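PDB 6D69: NHL Repeat Region of D. melanogaster Thin, which is thought to act in ubiquitin transfer through a RING zinc finger, and here contributes only its NHL-repeat region, a six-bladed beta-propeller. Local coordinates for residues A[208-213]-A[231-236]; A[248-253]-A[281-286]. All coordinates share one frame; numbering follows the deposited sequence.

Contact 1: residues A[208-213]-A[231-236]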
loop_
_atom_site.group_PDB
_atom_site.type_symbol
_atom_site.label_atom_id
_atom_site.label_comp_id
_atom_site.label_asym_id
_atom_site.label_seq_id
_atom_site.Cartn_x
_atom_site.Cartn_y
_atom_site.Cartn_z
ATOM N N HIS A 208 -9.258 -12.551 -5.537
ATOM C CA HIS A 208 -10.311 -11.524 -5.588
ATOM C C HIS A 208 -11.038 -11.347 -4.255
ATOM O O HIS A 208 -12.272 -11.391 -4.192
ATOM C CB HIS A 208 -11.308 -11.849 -6.693
ATOM C CG HIS A 208 -10.642 -12.185 -7.979
ATOM N ND1 HIS A 208 -10.010 -11.242 -8.756
ATOM C CD2 HIS A 208 -10.434 -13.377 -8.582
ATOM C CE1 HIS A 208 -9.472 -11.834 -9.806
ATOM N NE2 HIS A 208 -9.716 -13.130 -9.724
ATOM N N ARG A 209 -10.255 -11.074 -3.205
ATOM C CA ARG A 209 -10.693 -11.114 -1.816
ATOM C C ARG A 209 -9.669 -10.358 -0.987
ATOM O O ARG A 209 -8.499 -10.260 -1.362
ATOM C CB ARG A 209 -10.830 -12.567 -1.265
ATOM C CG ARG A 209 -9.531 -13.395 -1.329
ATOM C CD ARG A 209 -9.279 -14.367 -0.177
ATOM N NE ARG A 209 -9.825 -15.717 -0.369
ATOM C CZ ARG A 209 -9.139 -16.862 -0.279
ATOM N NH1 ARG A 209 -7.851 -16.904 -0.005
ATOM N NH2 ARG A 209 -9.771 -18.009 -0.479
ATOM N N ILE A 210 -10.121 -9.828 0.139
ATOM C CA ILE A 210 -9.230 -9.282 1.162
ATOM C C ILE A 210 -9.149 -10.299 2.289
ATOM O O ILE A 210 -10.184 -10.749 2.807
ATOM C CB ILE A 210 -9.732 -7.918 1.680
ATOM C CG1 ILE A 210 -9.836 -6.875 0.553
ATOM C CG2 ILE A 210 -8.837 -7.370 2.748
ATOM C CD1 ILE A 210 -8.557 -6.574 -0.132
ATOM N N GLN A 211 -7.925 -10.653 2.674
ATOM C CA GLN A 211 -7.656 -11.611 3.754
ATOM C C GLN A 211 -7.190 -10.890 5.013
ATOM O O GLN A 211 -6.258 -10.069 4.952
ATOM C CB GLN A 211 -6.564 -12.611 3.356
ATOM C CG GLN A 211 -6.950 -13.741 2.400
ATOM C CD GLN A 211 -7.805 -14.758 3.062
ATOM O OE1 GLN A 211 -8.944 -14.462 3.429
ATOM N NE2 GLN A 211 -7.274 -15.972 3.233
ATOM N N ILE A 212 -7.782 -11.229 6.162
ATOM C CA ILE A 212 -7.410 -10.580 7.425
ATOM C C ILE A 212 -6.896 -11.606 8.441
ATOM O O ILE A 212 -7.632 -12.497 8.874
ATOM C CB ILE A 212 -8.572 -9.751 7.987
ATOM C CG1 ILE A 212 -9.121 -8.854 6.870
ATOM C CG2 ILE A 212 -8.080 -8.900 9.178
ATOM C CD1 ILE A 212 -10.112 -7.797 7.298
ATOM N N PHE A 213 -5.643 -11.441 8.851
ATOM C CA PHE A 213 -4.957 -12.328 9.781
ATOM C C PHE A 213 -4.558 -11.581 11.048
ATOM O O PHE A 213 -4.294 -10.374 11.016
ATOM C CB PHE A 213 -3.629 -12.888 9.213
ATOM C CG PHE A 213 -3.718 -13.521 7.849
ATOM C CD1 PHE A 213 -3.726 -12.746 6.710
ATOM C CD2 PHE A 213 -3.693 -14.895 7.709
ATOM C CE1 PHE A 213 -3.754 -13.326 5.470
ATOM C CE2 PHE A 213 -3.708 -15.484 6.456
ATOM C CZ PHE A 213 -3.739 -14.705 5.344
ATOM N N GLY A 231 -19.143 -4.672 -3.251
ATOM C CA GLY A 231 -18.567 -5.613 -2.326
ATOM C C GLY A 231 -17.767 -6.715 -2.961
ATOM O O GLY A 231 -17.284 -7.604 -2.232
ATOM N N GLN A 232 -17.618 -6.693 -4.285
ATOM C CA GLN A 232 -16.868 -7.699 -5.026
ATOM C C GLN A 232 -15.665 -7.080 -5.728
ATOM O O GLN A 232 -15.644 -5.887 -6.054
ATOM C CB GLN A 232 -17.768 -8.390 -6.052
ATOM C CG GLN A 232 -18.817 -9.279 -5.382
ATOM C CD GLN A 232 -19.886 -9.769 -6.321
ATOM O OE1 GLN A 232 -20.196 -9.135 -7.330
ATOM N NE2 GLN A 232 -20.465 -10.904 -5.985
ATOM N N PHE A 233 -14.662 -7.904 -5.970
ATOM C CA PHE A 233 -13.388 -7.417 -6.462
ATOM C C PHE A 233 -12.997 -8.135 -7.740
ATOM O O PHE A 233 -13.347 -9.303 -7.955
ATOM C CB PHE A 233 -12.253 -7.622 -5.424
ATOM C CG PHE A 233 -12.505 -6.982 -4.102
ATOM C CD1 PHE A 233 -12.823 -5.639 -4.013
ATOM C CD2 PHE A 233 -12.409 -7.731 -2.944
ATOM C CE1 PHE A 233 -13.027 -5.056 -2.805
ATOM C CE2 PHE A 233 -12.620 -7.143 -1.718
ATOM C CZ PHE A 233 -12.929 -5.806 -1.658
ATOM N N LYS A 234 -12.253 -7.410 -8.573
ATOM C CA LYS A 234 -11.479 -7.975 -9.673
ATOM C C LYS A 234 -10.048 -7.500 -9.474
ATOM O O LYS A 234 -9.731 -6.340 -9.756
ATOM C CB LYS A 234 -12.002 -7.515 -11.025
ATOM C CG LYS A 234 -13.408 -7.839 -11.330
ATOM C CD LYS A 234 -13.645 -9.295 -11.537
ATOM C CE LYS A 234 -15.085 -9.430 -12.065
ATOM N NZ LYS A 234 -15.621 -10.828 -12.179
ATOM N N PHE A 235 -9.201 -8.385 -8.967
ATOM C CA PHE A 235 -7.777 -8.133 -8.786
ATOM C C PHE A 235 -7.510 -6.950 -7.867
ATOM O O PHE A 235 -6.880 -5.965 -8.269
ATOM C CB PHE A 235 -7.130 -7.939 -10.149
ATOM C CG PHE A 235 -7.249 -9.154 -11.020
ATOM C CD1 PHE A 235 -6.431 -10.268 -10.798
ATOM C CD2 PHE A 235 -8.211 -9.220 -12.017
ATOM C CE1 PHE A 235 -6.557 -11.402 -11.571
ATOM C CE2 PHE A 235 -8.335 -10.362 -12.782
ATOM C CZ PHE A 235 -7.507 -11.440 -12.561
ATOM N N PRO A 236 -7.937 -7.026 -6.610
ATOM C CA PRO A 236 -7.637 -5.941 -5.676
ATOM C C PRO A 236 -6.150 -5.626 -5.622
ATOM O O PRO A 236 -5.300 -6.521 -5.572
ATOM C CB PRO A 236 -8.130 -6.480 -4.330
ATOM C CG PRO A 236 -8.118 -8.004 -4.492
ATOM C CD PRO A 236 -8.521 -8.201 -5.929
#
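H208 and F235 both turn their rings back beside their own backbone N, H208 with chi1 -48°, and the two side chains end up lying alongside each other, pointing the same way. That sets two adjacent ring atoms of the imidazole, ND1 and CE1, to work. ND1 accepts a hydrogen bond from the backbone N of F235 (3.0 Å, 160° at the hydrogen), and the donor sits almost exactly in the ring plane. Next to it, CE1 stands over the centre of the F235 ring, 3.2 Å above its plane. The result is a T-shaped stack, with ring planes at 80° and H208 supplying the edge. The amide therefore fixes the rotation of a ring whose neighbouring C-H meets the phenyl face. Losing the imidazole to an alanine here would probably leave the F235 N-H without this acceptor and the phenyl ring without the edge over its face, freer to turn.

Beyond H208, where the strand gets under way, I210 crosses F233 at about a right angle, its CG1 3.6 Å from F233 CE2. The edge of the same phenyl ring approaches R209 CA, with CD2 4.0 Å away. P236 lies against the backbone, its CD 3.8 Å from H208 CA. F233 also rests on V249, so the loop is held between blades. This is an interblade joint of an NHL beta-propeller: a strand of one blade receives the loop that leads into the innermost strand of the next.

Contact 2: residues A[248-253]-A[281-286]; sequences FVADSG and KGLEGV
Strands 248-251 and 283-286 run nearly antiparallel (166°) with their axes 6.8 Å apart, yet no direct hydrogen bond joins them, and A250 meets L283 and V286 through side chains. They belong to successive blades of the NHL propeller. The first is the strand next to the innermost one in its blade, the second the innermost strand of the blade that follows, so this is the side-chain packing that holds blades together.

A250 is at the centre. Its CB points at the opposing strand and meets three things at once: V286 CG2 at 3.5 Å, L283 CB at 4.0 Å, and the carbonyl oxygen of E284. A250 contributes only its methyl, and the side chains of L283 and V286 come to meet it. V286 divides its branches between two partners: with CG1 anti to its backbone N (chi1 176°), that methyl goes to F248 CB, 4.1 Å away, while CG2 takes A250. F248 offers little beyond its CB, because the ring swings away from this strand to meet Y25 edge-to-face.

L283 makes the contact at the other end of the pair. Its CB touches both A250 CB and S252 CB, and L283 CD1 lies 4.0 Å from D251 O. I257 and V296 also press on the L283 side chain, which places it well inside the interblade core. E284 turns its carboxylate the other way, to salt bridges with R299 and R49 and a hydrogen bond with Y191.

Where strand 248-251 has ended and 283-286 begins, one water bridges the two backbones: it donates to S252 O at 2.9 Å and accepts from L283 N at 3.1 Å.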
loop_
_atom_site.group_PDB
_atom_site.type_symbol
_atom_site.label_atom_id
_atom_site.label_comp_id
_atom_site.label_asym_id
_atom_site.label_seq_id
_atom_site.Cartn_x
_atom_site.Cartn_y
_atom_site.Cartn_z
ATOM N N PHE A 248 -10.194 0.308 2.957
ATOM C CA PHE A 248 -10.200 0.978 1.667
ATOM C C PHE A 248 -9.492 0.093 0.663
ATOM O O PHE A 248 -8.368 -0.343 0.910
ATOM C CB PHE A 248 -9.506 2.341 1.775
ATOM C CG PHE A 248 -10.173 3.261 2.749
ATOM C CD1 PHE A 248 -11.086 4.175 2.320
ATOM C CD2 PHE A 248 -9.898 3.182 4.105
ATOM C CE1 PHE A 248 -11.696 5.013 3.209
ATOM C CE2 PHE A 248 -10.524 4.001 4.980
ATOM C CZ PHE A 248 -11.432 4.917 4.526
ATOM N N VAL A 249 -10.152 -0.190 -0.451
ATOM C CA VAL A 249 -9.599 -1.099 -1.446
ATOM C C VAL A 249 -9.574 -0.471 -2.827
ATOM O O VAL A 249 -10.600 0.013 -3.320
ATOM C CB VAL A 249 -10.394 -2.403 -1.497
ATOM C CG1 VAL A 249 -9.681 -3.382 -2.463
ATOM C CG2 VAL A 249 -10.515 -2.951 -0.073
ATOM N N ALA A 250 -8.404 -0.533 -3.463
ATOM C CA ALA A 250 -8.242 -0.275 -4.895
ATOM C C ALA A 250 -8.732 -1.496 -5.673
ATOM O O ALA A 250 -8.016 -2.491 -5.807
ATOM C CB ALA A 250 -6.782 0.006 -5.217
ATOM N N ASP A 251 -9.967 -1.447 -6.173
ATOM C CA ASP A 251 -10.516 -2.572 -6.919
ATOM C C ASP A 251 -10.087 -2.414 -8.382
ATOM O O ASP A 251 -10.819 -1.888 -9.219
ATOM C CB ASP A 251 -12.026 -2.591 -6.750
ATOM C CG ASP A 251 -12.663 -3.776 -7.427
ATOM O OD1 ASP A 251 -11.898 -4.639 -7.890
ATOM O OD2 ASP A 251 -13.908 -3.845 -7.512
ATOM N N SER A 252 -8.863 -2.864 -8.697
ATOM C CA SER A 252 -8.242 -2.428 -9.959
ATOM C C SER A 252 -8.970 -3.004 -11.161
ATOM O O SER A 252 -9.277 -2.285 -12.119
ATOM C CB SER A 252 -6.778 -2.818 -9.995
ATOM O OG SER A 252 -6.652 -4.201 -10.250
ATOM N N GLY A 253 -9.313 -4.282 -11.097
ATOM C CA GLY A 253 -10.056 -4.891 -12.173
ATOM C C GLY A 253 -11.361 -4.200 -12.479
ATOM O O GLY A 253 -11.774 -4.156 -13.632
ATOM N N LYS A 281 -6.801 4.565 -14.282
ATOM C CA LYS A 281 -6.257 3.478 -15.076
ATOM C C LYS A 281 -5.093 2.880 -14.311
ATOM O O LYS A 281 -4.071 3.547 -14.101
ATOM C CB LYS A 281 -5.791 3.973 -16.439
ATOM C CG LYS A 281 -6.868 4.630 -17.233
ATOM C CD LYS A 281 -6.335 5.120 -18.567
ATOM C CE LYS A 281 -7.369 5.885 -19.352
ATOM N NZ LYS A 281 -6.819 6.225 -20.675
ATOM N N GLY A 282 -5.237 1.642 -13.882
ATOM C CA GLY A 282 -4.104 0.950 -13.287
ATOM C C GLY A 282 -3.960 1.307 -11.828
ATOM O O GLY A 282 -2.883 1.711 -11.369
ATOM N N LEU A 283 -5.060 1.192 -11.097
ATOM C CA LEU A 283 -5.019 1.459 -9.679
ATOM C C LEU A 283 -3.916 0.647 -9.018
ATOM O O LEU A 283 -3.740 -0.537 -9.309
ATOM C CB LEU A 283 -6.351 1.126 -9.049
ATOM C CG LEU A 283 -7.473 2.107 -9.294
ATOM C CD1 LEU A 283 -8.745 1.539 -8.658
ATOM C CD2 LEU A 283 -7.164 3.426 -8.682
ATOM N N GLU A 284 -3.143 1.303 -8.142
ATOM C CA GLU A 284 -2.128 0.593 -7.370
ATOM C C GLU A 284 -2.338 0.884 -5.893
ATOM O O GLU A 284 -3.384 0.503 -5.355
ATOM C CB GLU A 284 -0.711 0.953 -7.841
ATOM C CG GLU A 284 -0.334 0.340 -9.192
ATOM C CD GLU A 284 -0.067 -1.156 -9.104
ATOM O OE1 GLU A 284 -0.247 -1.751 -8.012
ATOM O OE2 GLU A 284 0.332 -1.738 -10.128
ATOM N N GLY A 285 -1.371 1.538 -5.236
ATOM C CA GLY A 285 -1.417 1.713 -3.796
ATOM C C GLY A 285 -2.524 2.637 -3.308
ATOM O O GLY A 285 -3.047 3.486 -4.031
ATOM N N VAL A 286 -2.869 2.474 -2.029
ATOM C CA VAL A 286 -3.941 3.237 -1.382
ATOM C C VAL A 286 -3.542 3.630 0.034
ATOM O O VAL A 286 -2.992 2.817 0.775
ATOM C CB VAL A 286 -5.237 2.416 -1.339
ATOM C CG1 VAL A 286 -6.283 3.153 -0.615
ATOM C CG2 VAL A 286 -5.697 2.200 -2.702
HETATM O O HOH W 1 -7.805 0.223 -12.158
#

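Overall arrangement
Contact 1 comes first along the chain, both its segments preceding those of contact 2, and their centres lie about 11 Å apart. Each joins two consecutive blades, and both draw on the blade built from strands 236-241 to 266-273: the loop leading into it in contact 1, its strand 247-251 in contact 2. The two sites touch directly within or beside that blade, where S252 OG probably hydrogen-bonds to F235 O (2.7 Å) and K234 N to D251 OD1 (2.9 Å). One blade is thus joined to both its neighbours. The following blade takes strand 33-36 from the chain's beginning as its outer strand, closing the propeller ring.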